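Local coordinates for protein multisubunit Na+/H+ antiporter, F subunit (Anoxybacillus flavithermus, PDB 6Z16) that is a small membrane subunit of a multisubunit sodium/proton antiporter and probably contributes to exchanging sodium ions for protons across the cell membrane, at residues 44-49 and 59-64. Numbering follows the deposited sequence.
Sequences IVAIVS and DVILLI
Val45 sits in the middle of the contact and spreads its two methyls over three residues of the facing helix. Its CG1, anti to the backbone N (chi1 173°), lies 4.0 Å from Ile61 CG1. The same methyl, Val45 CG1, is 4.1 Å from Val60 CG1. On the other branch, Val45 CG2 meets the end of another branched chain, Ile64 CD1, at 4.3 Å. The side chains of Val45 and Ile61 run past one another in opposite directions; that of Val60 instead crosses the Val45 side chain at roughly a right angle. Beyond Val45, the extended end of Ile61 reaches over the backbone of 44-49, so that its CD1 comes to 3.7 Å from Ala46 CB and also touches Ala46 CA. The end of Ile61 thus lies against a residue whose side chain is a single methyl.

Between 44-49 and 59-64 the contact is wholly apolar, carbon against carbon, and all five touching residues are buried. Leu56 of a neighbouring subunit packs on both Ala46 and Ile61, and Leu703 of another subunit on both Val60 and Ile64.

The axes of segments 44-49 and 59-64 approach to 9.6 Å and run antiparallel, at 174°. This is an antiparallel helical hairpin, helices 27-52 and 58-79 joined by a short connection and both predicted to span the membrane, within the three-helix MrpF subunit.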
ATOM      1  N   ILE F  44      37.345  -1.644   5.318  1.00 52.73           N
ATOM      2  CA  ILE F  44      38.308  -0.692   4.768  1.00 51.43           C
ATOM      3  C   ILE F  44      37.682   0.109   3.634  1.00 54.62           C
ATOM      4  O   ILE F  44      37.896   1.325   3.523  1.00 48.20           O
ATOM      5  CB  ILE F  44      39.585  -1.431   4.323  1.00 44.64           C
ATOM      6  CG1 ILE F  44      40.305  -2.007   5.537  1.00 41.93           C
ATOM      7  CG2 ILE F  44      40.540  -0.521   3.574  1.00 40.22           C
ATOM      8  CD1 ILE F  44      41.415  -2.934   5.191  1.00 40.04           C
ATOM      9  N   VAL F  45      36.860  -0.547   2.807  1.00 54.71           N
ATOM     10  CA  VAL F  45      36.179   0.152   1.717  1.00 54.83           C
ATOM     11  C   VAL F  45      35.168   1.158   2.263  1.00 55.21           C
ATOM     12  O   VAL F  45      35.061   2.282   1.755  1.00 48.69           O
ATOM     13  CB  VAL F  45      35.532  -0.863   0.757  1.00 46.91           C
ATOM     14  CG1 VAL F  45      34.678  -0.169  -0.287  1.00 42.89           C
ATOM     15  CG2 VAL F  45      36.602  -1.653   0.057  1.00 35.99           C
ATOM     16  N   ALA F  46      34.460   0.794   3.343  1.00 54.26           N
ATOM     17  CA  ALA F  46      33.528   1.730   3.980  1.00 50.21           C
ATOM     18  C   ALA F  46      34.239   2.963   4.537  1.00 52.38           C
ATOM     19  O   ALA F  46      33.775   4.100   4.351  1.00 44.11           O
ATOM     20  CB  ALA F  46      32.758   1.021   5.091  1.00 38.31           C
ATOM     21  N   ILE F  47      35.390   2.769   5.180  1.00 55.22           N
ATOM     22  CA  ILE F  47      36.069   3.909   5.790  1.00 56.73           C
ATOM     23  C   ILE F  47      36.751   4.777   4.734  1.00 64.37           C
ATOM     24  O   ILE F  47      36.747   6.012   4.832  1.00 55.74           O
ATOM     25  CB  ILE F  47      37.034   3.425   6.885  1.00 48.60           C
ATOM     26  CG1 ILE F  47      36.219   2.827   8.021  1.00 54.84           C
ATOM     27  CG2 ILE F  47      37.866   4.553   7.451  1.00 48.98           C
ATOM     28  CD1 ILE F  47      37.036   2.217   9.090  1.00 57.24           C
ATOM     29  N   VAL F  48      37.285   4.168   3.671  1.00 65.61           N
ATOM     30  CA  VAL F  48      37.889   4.992   2.629  1.00 65.00           C
ATOM     31  C   VAL F  48      36.815   5.681   1.789  1.00 62.32           C
ATOM     32  O   VAL F  48      37.069   6.744   1.213  1.00 61.41           O
ATOM     33  CB  VAL F  48      38.869   4.158   1.774  1.00 65.57           C
ATOM     34  CG1 VAL F  48      38.148   3.220   0.834  1.00 77.95           C
ATOM     35  CG2 VAL F  48      39.846   5.051   1.027  1.00 74.63           C
ATOM     36  N   SER F  49      35.591   5.143   1.760  1.00 56.07           N
ATOM     37  CA  SER F  49      34.494   5.871   1.140  1.00 49.55           C
ATOM     38  C   SER F  49      34.060   7.048   1.996  1.00 51.56           C
ATOM     39  O   SER F  49      33.635   8.075   1.457  1.00 51.88           O
ATOM     40  CB  SER F  49      33.318   4.933   0.890  1.00 37.27           C
ATOM     41  OG  SER F  49      32.763   4.491   2.109  1.00 44.40           O
ATOM     42  N   ASP F  59      27.884  -0.480  -2.889  1.00 82.88           N
ATOM     43  CA  ASP F  59      27.621  -1.701  -3.634  1.00 78.48           C
ATOM     44  C   ASP F  59      28.802  -2.649  -3.565  1.00 69.98           C
ATOM     45  O   ASP F  59      28.616  -3.869  -3.549  1.00 69.60           O
ATOM     46  CB  ASP F  59      27.308  -1.355  -5.086  1.00104.61           C
ATOM     47  CG  ASP F  59      26.013  -0.588  -5.238  1.00138.86           C
ATOM     48  OD1 ASP F  59      25.085  -0.814  -4.431  1.00140.19           O
ATOM     49  OD2 ASP F  59      25.926   0.246  -6.163  1.00138.24           O
ATOM     50  N   VAL F  60      30.016  -2.098  -3.494  1.00 65.03           N
ATOM     51  CA  VAL F  60      31.218  -2.899  -3.297  1.00 65.44           C
ATOM     52  C   VAL F  60      31.174  -3.599  -1.943  1.00 53.70           C
ATOM     53  O   VAL F  60      31.580  -4.756  -1.821  1.00 52.38           O
ATOM     54  CB  VAL F  60      32.468  -2.010  -3.450  1.00 76.56           C
ATOM     55  CG1 VAL F  60      33.742  -2.797  -3.262  1.00 81.42           C
ATOM     56  CG2 VAL F  60      32.467  -1.300  -4.796  1.00 69.35           C
ATOM     57  N   ILE F  61      30.617  -2.938  -0.926  1.00 55.98           N
ATOM     58  CA  ILE F  61      30.571  -3.510   0.420  1.00 63.86           C
ATOM     59  C   ILE F  61      29.606  -4.686   0.476  1.00 55.08           C
ATOM     60  O   ILE F  61      29.949  -5.778   0.963  1.00 61.72           O
ATOM     61  CB  ILE F  61      30.184  -2.425   1.437  1.00 60.98           C
ATOM     62  CG1 ILE F  61      31.249  -1.339   1.461  1.00 68.52           C
ATOM     63  CG2 ILE F  61      29.964  -3.027   2.813  1.00 37.94           C
ATOM     64  CD1 ILE F  61      30.802  -0.112   2.146  1.00 59.39           C
ATOM     65  N   LEU F  62      28.388  -4.490  -0.042  1.00 50.20           N
ATOM     66  CA  LEU F  62      27.441  -5.605  -0.063  1.00 53.14           C
ATOM     67  C   LEU F  62      27.887  -6.709  -1.019  1.00 57.57           C
ATOM     68  O   LEU F  62      27.625  -7.897  -0.766  1.00 57.82           O
ATOM     69  CB  LEU F  62      26.042  -5.095  -0.406  1.00 64.38           C
ATOM     70  CG  LEU F  62      24.894  -6.102  -0.419  1.00 70.23           C
ATOM     71  CD1 LEU F  62      24.845  -6.871   0.877  1.00 78.43           C
ATOM     72  CD2 LEU F  62      23.590  -5.371  -0.621  1.00 82.13           C
ATOM     73  N   LEU F  63      28.645  -6.347  -2.060  1.00 56.95           N
ATOM     74  CA  LEU F  63      29.219  -7.333  -2.963  1.00 54.02           C
ATOM     75  C   LEU F  63      30.276  -8.181  -2.268  1.00 51.26           C
ATOM     76  O   LEU F  63      30.323  -9.398  -2.464  1.00 47.96           O
ATOM     77  CB  LEU F  63      29.821  -6.631  -4.172  1.00 53.38           C
ATOM     78  CG  LEU F  63      30.241  -7.574  -5.289  1.00 54.07           C
ATOM     79  CD1 LEU F  63      29.009  -8.167  -5.919  1.00 53.70           C
ATOM     80  CD2 LEU F  63      31.072  -6.870  -6.310  1.00 61.12           C
ATOM     81  N   ILE F  64      31.141  -7.555  -1.469  1.00 54.33           N
ATOM     82  CA  ILE F  64      32.165  -8.294  -0.731  1.00 58.28           C
ATOM     83  C   ILE F  64      31.518  -9.240   0.272  1.00 58.37           C
ATOM     84  O   ILE F  64      31.957 -10.388   0.431  1.00 56.82           O
ATOM     85  CB  ILE F  64      33.149  -7.314  -0.064  1.00 50.74           C
ATOM     86  CG1 ILE F  64      34.044  -6.661  -1.109  1.00 56.00           C
ATOM     87  CG2 ILE F  64      34.026  -8.012   0.922  1.00 51.60           C
ATOM     88  CD1 ILE F  64      34.766  -5.464  -0.591  1.00 42.76           C
TER